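PDB 4R29: cysteine S-methyltransferase NleE from Escherichia coli O157:H7, which transfers methyl groups from S-adenosylmethionine to protein cysteines, probably disabling the zinc fingers of host TAB2 and TAB3 and so blocking NF-kappaB activation. Local coordinates for residues A[75-80]-A[127-132]; A[67-72]-A[119-124]. The protein carries 1 engineered substitution. All blocks are in the same frame, centred on the assembly; numbering follows the deposited sequence.

Contact 1: A[75-80]-A[127-132]; sequences TMYSVC and ELPDIC
Tyr77, the first residue to leave helical geometry after helix 59-76, faces the Leu128-Ile131 turn, with its CA atom 7.9 Å from that of Leu128. A single aromatic side chain spans this gap. CG of Tyr77 stands anti to the backbone N (chi1 180°), beside the carbonyl carbon, and the ring reaches across to the turn. There the CD of Pro129 sits over one face of the ring, 4.2 Å from its centroid and 18° off the normal, a CH-pi contact displaced toward the rim. Ile131 approaches differently: its CG1 lies at the ring edge, close to the plane, 4.1 Å from CE1 of Tyr77. Leu128 adds its CB at 4.4 Å from CD1 of Tyr77. The phenol oxygen ends in polar company, with Tyr77 OH 3.0 Å from Pro129 O, while Asp130 OD2 is a more distant neighbour. Around this cluster, Leu128 also packs on Met73 of helix 59-76, and Tyr77 touches Arg151 of strand 145-151. The turn itself is type II, closed by the bond from Ile131 N to Leu128 O, with Pro129 at its second position and Asp130, at positive phi, at its third. It delivers the chain into strand 131-137, an outer strand of the three-stranded antiparallel sheet in this Rossmann-like methyltransferase, and Tyr77 packs the end of helix 59-76 against that entry.

Contact 2: A[67-72]-A[119-124]; sequences ARRFSY and NPDLHA
Asp121 and Ala124, one helical turn apart, are the residues of segment 119-124 that meet segment 67-72, through Arg69 and Phe70. Asn119 begins the segment at the N-cap position, and its carbonyl oxygen accepts two bonds from His123, one from the backbone N and one from ND1, the latter 2.9 Å long and nearly straight. Pro120 starts the helix proper, and at Asp121 comes the polar part of the interface. Arg69 grips its carboxylate side-on in a two-pronged salt bridge: NE reaches OD1 of Asp121 at 2.7 Å, and NH2 reaches OD2 of Asp121 at 3.1 Å. Both bonds are close to linear, and the two flat groups are nearly coplanar, 27° apart. The arginine chain bends at chi2 and chi3, which folds it alongside the carboxylate and leaves its CG 3.2 Å from OD1 of Asp121. Two bonds, one to each oxygen, should fix the rotation of the guanidinium. Farther along, the small Ala124 lets the helices come close, its CA lying 4.9 Å from that of Phe70. Its methyl rests against the CB of Phe70 at 3.8 Å. The axes of segments 67-72 and 120-124 pass 8.6 Å apart at a crossing angle of -51°. Trp99 of helix 95-103 touches both Arg69 and Asp121, Met73 of helix 59-76 touches Asp121 and Ala124, and helix 22-26 packs on Leu122 and His123, which places helix 120-125 among three helices ahead of strand 131-137.

Both contacts bind helix 59-76 to the chain running from helix 120-125 into strand 131-137, and in each the closest ends of the two segments are 47 residues apart. Contact 2 holds the helix at Arg69 and Phe70, contact 1 just beyond its C-terminal end. Neither is wholly core: contact 1 has two buried residues, contact 2 one, and partly exposed residues carry much of each; the turn of contact 1 also has two exposed residues. Chemistry follows position. The helix pair is clamped by a charged pair next to a small apolar patch, whereas the turn is met mainly by one aromatic side chain. Phe70 joins the two, its CE1 lying 3.8 Å from CD2 of Leu128 and also packing on Glu127.

Contact 1: A[75-80]-A[127-132]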
loop_
_atom_site.group_PDB
_atom_site.type_symbol
_atom_site.label_atom_id
_atom_site.label_comp_id
_atom_site.label_asym_id
_atom_site.label_seq_id
_atom_site.Cartn_x
_atom_site.Cartn_y
_atom_site.Cartn_z
ATOM N N THR A 75 4.405 -19.900 0.366
ATOM C CA THR A 75 3.556 -20.848 1.065
ATOM C C THR A 75 2.091 -20.376 1.077
ATOM O O THR A 75 1.175 -21.170 0.844
ATOM C CB THR A 75 4.056 -21.110 2.522
ATOM O OG1 THR A 75 5.438 -21.520 2.503
ATOM C CG2 THR A 75 3.218 -22.216 3.189
ATOM N N MET A 76 1.870 -19.086 1.341
ATOM C CA MET A 76 0.501 -18.574 1.446
ATOM C C MET A 76 -0.094 -18.213 0.084
ATOM O O MET A 76 -1.285 -17.980 -0.030
ATOM C CB MET A 76 0.447 -17.355 2.364
ATOM C CG MET A 76 1.012 -17.588 3.761
ATOM S SD MET A 76 0.272 -19.031 4.531
ATOM C CE MET A 76 -1.484 -18.662 4.446
ATOM N N TYR A 77 0.735 -18.148 -0.950
ATOM C CA TYR A 77 0.219 -17.771 -2.257
ATOM C C TYR A 77 -0.889 -18.695 -2.708
ATOM O O TYR A 77 -0.795 -19.912 -2.597
ATOM C CB TYR A 77 1.309 -17.772 -3.326
ATOM C CG TYR A 77 0.800 -17.394 -4.711
ATOM C CD1 TYR A 77 0.664 -16.053 -5.080
ATOM C CD2 TYR A 77 0.466 -18.366 -5.646
ATOM C CE1 TYR A 77 0.209 -15.699 -6.340
ATOM C CE2 TYR A 77 0.019 -18.023 -6.913
ATOM C CZ TYR A 77 -0.098 -16.693 -7.251
ATOM O OH TYR A 77 -0.533 -16.341 -8.496
ATOM N N SER A 78 -1.935 -18.108 -3.258
ATOM C CA SER A 78 -2.983 -18.909 -3.846
ATOM C C SER A 78 -3.518 -18.258 -5.097
ATOM O O SER A 78 -3.136 -17.133 -5.434
ATOM C CB SER A 78 -4.100 -19.160 -2.844
ATOM O OG SER A 78 -5.117 -19.912 -3.470
ATOM N N VAL A 79 -4.381 -18.975 -5.809
ATOM C CA VAL A 79 -5.027 -18.409 -6.985
ATOM C C VAL A 79 -6.319 -17.762 -6.555
ATOM O O VAL A 79 -6.779 -17.996 -5.440
ATOM C CB VAL A 79 -5.298 -19.472 -8.068
ATOM C CG1 VAL A 79 -3.988 -19.811 -8.810
ATOM C CG2 VAL A 79 -5.960 -20.714 -7.449
ATOM N N CYS A 80 -6.890 -16.942 -7.430
ATOM C CA CYS A 80 -8.148 -16.265 -7.146
ATOM C C CYS A 80 -9.323 -17.203 -7.193
ATOM O O CYS A 80 -9.364 -18.100 -8.026
ATOM C CB CYS A 80 -8.403 -15.175 -8.182
ATOM S SG CYS A 80 -7.550 -13.658 -7.840
ATOM N N GLU A 127 7.808 -10.330 -6.358
ATOM C CA GLU A 127 8.309 -11.518 -7.037
ATOM C C GLU A 127 7.294 -12.669 -7.117
ATOM O O GLU A 127 7.630 -13.751 -7.578
ATOM C CB GLU A 127 9.635 -11.981 -6.409
ATOM C CG GLU A 127 10.713 -10.884 -6.363
ATOM C CD GLU A 127 12.039 -11.354 -5.736
ATOM O OE1 GLU A 127 12.055 -12.397 -5.043
ATOM O OE2 GLU A 127 13.071 -10.670 -5.934
ATOM N N LEU A 128 6.057 -12.433 -6.688
ATOM C CA LEU A 128 5.005 -13.453 -6.766
ATOM C C LEU A 128 4.250 -13.418 -8.098
ATOM O O LEU A 128 4.034 -12.348 -8.664
ATOM C CB LEU A 128 4.013 -13.273 -5.617
ATOM C CG LEU A 128 4.561 -13.461 -4.201
ATOM C CD1 LEU A 128 3.605 -12.861 -3.171
ATOM C CD2 LEU A 128 4.856 -14.949 -3.905
ATOM N N PRO A 129 3.823 -14.586 -8.600
ATOM C CA PRO A 129 3.185 -14.534 -9.925
ATOM C C PRO A 129 1.874 -13.743 -9.869
ATOM O O PRO A 129 1.109 -13.902 -8.904
ATOM C CB PRO A 129 2.907 -16.011 -10.262
ATOM C CG PRO A 129 3.739 -16.831 -9.259
ATOM C CD PRO A 129 3.839 -15.949 -8.031
ATOM N N ASP A 130 1.649 -12.900 -10.878
ATOM C CA ASP A 130 0.409 -12.136 -11.044
ATOM C C ASP A 130 0.135 -11.145 -9.908
ATOM O O ASP A 130 -0.994 -10.700 -9.727
ATOM C CB ASP A 130 -0.780 -13.073 -11.205
ATOM C CG ASP A 130 -0.523 -14.155 -12.234
ATOM O OD1 ASP A 130 -0.343 -13.799 -13.420
ATOM O OD2 ASP A 130 -0.486 -15.350 -11.851
ATOM N N ILE A 131 1.173 -10.822 -9.144
ATOM C CA ILE A 131 1.075 -9.843 -8.078
ATOM C C ILE A 131 1.747 -8.535 -8.505
ATOM O O ILE A 131 2.957 -8.502 -8.732
ATOM C CB ILE A 131 1.737 -10.369 -6.793
ATOM C CG1 ILE A 131 1.098 -11.696 -6.379
ATOM C CG2 ILE A 131 1.608 -9.358 -5.681
ATOM C CD1 ILE A 131 -0.358 -11.572 -6.041
ATOM N N CYS A 132 0.958 -7.467 -8.618
ATOM C CA CYS A 132 1.487 -6.151 -8.969
ATOM C C CYS A 132 1.377 -5.132 -7.823
ATOM O O CYS A 132 0.416 -5.143 -7.041
ATOM C CB CYS A 132 0.777 -5.606 -10.209
ATOM S SG CYS A 132 0.815 -6.704 -11.649
#

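Contact 2: A[67-72]-A[119-124]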
loop_
_atom_site.group_PDB
_atom_site.type_symbol
_atom_site.label_atom_id
_atom_site.label_comp_id
_atom_site.label_asym_id
_atom_site.label_seq_id
_atom_site.Cartn_x
_atom_site.Cartn_y
_atom_site.Cartn_z
ATOM N N ALA A 67 14.509 -13.239 1.745
ATOM C CA ALA A 67 14.347 -14.635 1.356
ATOM C C ALA A 67 13.400 -15.346 2.304
ATOM O O ALA A 67 12.557 -16.119 1.856
ATOM C CB ALA A 67 15.690 -15.346 1.292
ATOM N N ARG A 68 13.528 -15.084 3.609
ATOM C CA ARG A 68 12.612 -15.673 4.597
ATOM C C ARG A 68 11.160 -15.217 4.383
ATOM O O ARG A 68 10.227 -16.020 4.403
ATOM C CB ARG A 68 13.040 -15.353 6.037
ATOM C CG ARG A 68 14.185 -16.215 6.577
ATOM C CD ARG A 68 14.453 -15.945 8.064
ATOM N NE ARG A 68 14.746 -14.533 8.326
ATOM C CZ ARG A 68 15.972 -14.023 8.423
ATOM N NH1 ARG A 68 17.034 -14.808 8.291
ATOM N NH2 ARG A 68 16.139 -12.724 8.653
ATOM N N ARG A 69 10.966 -13.924 4.184
ATOM C CA ARG A 69 9.628 -13.414 3.948
ATOM C C ARG A 69 9.053 -13.965 2.636
ATOM O O ARG A 69 7.867 -14.292 2.558
ATOM C CB ARG A 69 9.648 -11.891 3.965
ATOM C CG ARG A 69 10.151 -11.330 5.285
ATOM C CD ARG A 69 9.236 -11.729 6.445
ATOM N NE ARG A 69 8.015 -10.930 6.440
ATOM C CZ ARG A 69 6.915 -11.238 7.113
ATOM N NH1 ARG A 69 6.873 -12.334 7.850
ATOM N NH2 ARG A 69 5.859 -10.446 7.054
ATOM N N PHE A 70 9.909 -14.106 1.628
ATOM C CA PHE A 70 9.482 -14.599 0.317
ATOM C C PHE A 70 8.984 -16.045 0.387
ATOM O O PHE A 70 7.986 -16.398 -0.248
ATOM C CB PHE A 70 10.603 -14.449 -0.715
ATOM C CG PHE A 70 10.187 -14.772 -2.127
ATOM C CD1 PHE A 70 9.037 -14.211 -2.680
ATOM C CD2 PHE A 70 10.966 -15.614 -2.918
ATOM C CE1 PHE A 70 8.659 -14.492 -4.008
ATOM C CE2 PHE A 70 10.598 -15.908 -4.226
ATOM C CZ PHE A 70 9.440 -15.342 -4.775
ATOM N N SER A 71 9.661 -16.869 1.185
ATOM C CA SER A 71 9.220 -18.244 1.405
ATOM C C SER A 71 7.854 -18.254 2.049
ATOM O O SER A 71 6.965 -19.003 1.642
ATOM C CB SER A 71 10.195 -18.986 2.317
ATOM O OG SER A 71 11.419 -19.182 1.648
ATOM N N TYR A 72 7.711 -17.446 3.090
ATOM C CA TYR A 72 6.433 -17.285 3.764
ATOM C C TYR A 72 5.336 -16.938 2.747
ATOM O O TYR A 72 4.256 -17.512 2.785
ATOM C CB TYR A 72 6.566 -16.205 4.841
ATOM C CG TYR A 72 5.268 -15.621 5.374
ATOM C CD1 TYR A 72 4.165 -16.418 5.628
ATOM C CD2 TYR A 72 5.164 -14.275 5.659
ATOM C CE1 TYR A 72 2.984 -15.880 6.137
ATOM C CE2 TYR A 72 3.998 -13.734 6.163
ATOM C CZ TYR A 72 2.914 -14.538 6.400
ATOM O OH TYR A 72 1.758 -13.986 6.912
ATOM N N ASN A 119 12.159 -1.885 2.083
ATOM C CA ASN A 119 11.377 -2.851 2.821
ATOM C C ASN A 119 11.441 -4.218 2.147
ATOM O O ASN A 119 11.066 -4.347 0.987
ATOM C CB ASN A 119 9.926 -2.390 2.922
ATOM C CG ASN A 119 9.107 -3.272 3.830
ATOM O OD1 ASN A 119 9.144 -3.125 5.057
ATOM N ND2 ASN A 119 8.366 -4.201 3.240
ATOM N N PRO A 120 11.932 -5.241 2.877
ATOM C CA PRO A 120 12.046 -6.620 2.394
ATOM C C PRO A 120 10.727 -7.244 1.934
ATOM O O PRO A 120 10.733 -7.915 0.911
ATOM C CB PRO A 120 12.606 -7.363 3.609
ATOM C CG PRO A 120 13.410 -6.332 4.303
ATOM C CD PRO A 120 12.616 -5.065 4.167
ATOM N N ASP A 121 9.634 -7.035 2.669
ATOM C CA ASP A 121 8.328 -7.565 2.275
ATOM C C ASP A 121 7.904 -7.018 0.915
ATOM O O ASP A 121 7.360 -7.731 0.087
ATOM C CB ASP A 121 7.257 -7.180 3.303
ATOM C CG ASP A 121 7.278 -8.057 4.524
ATOM O OD1 ASP A 121 8.136 -8.954 4.606
ATOM O OD2 ASP A 121 6.428 -7.851 5.408
ATOM N N LEU A 122 8.120 -5.725 0.714
ATOM C CA LEU A 122 7.714 -5.080 -0.518
ATOM C C LEU A 122 8.450 -5.750 -1.685
ATOM O O LEU A 122 7.860 -6.021 -2.730
ATOM C CB LEU A 122 8.001 -3.567 -0.454
ATOM C CG LEU A 122 7.856 -2.789 -1.770
ATOM C CD1 LEU A 122 6.442 -2.974 -2.373
ATOM C CD2 LEU A 122 8.235 -1.281 -1.642
ATOM N N HIS A 123 9.741 -6.016 -1.500
ATOM C CA HIS A 123 10.524 -6.648 -2.559
ATOM C C HIS A 123 10.088 -8.092 -2.807
ATOM O O HIS A 123 9.982 -8.518 -3.950
ATOM C CB HIS A 123 12.030 -6.521 -2.285
ATOM C CG HIS A 123 12.549 -5.143 -2.534
ATOM N ND1 HIS A 123 12.329 -4.094 -1.662
ATOM C CD2 HIS A 123 13.207 -4.614 -3.594
ATOM C CE1 HIS A 123 12.852 -2.990 -2.163
ATOM N NE2 HIS A 123 13.393 -3.276 -3.329
ATOM N N ALA A 124 9.815 -8.828 -1.733
ATOM C CA ALA A 124 9.338 -10.206 -1.849
ATOM C C ALA A 124 7.978 -10.272 -2.558
ATOM O O ALA A 124 7.728 -11.175 -3.373
ATOM C CB ALA A 124 9.262 -10.877 -0.464
#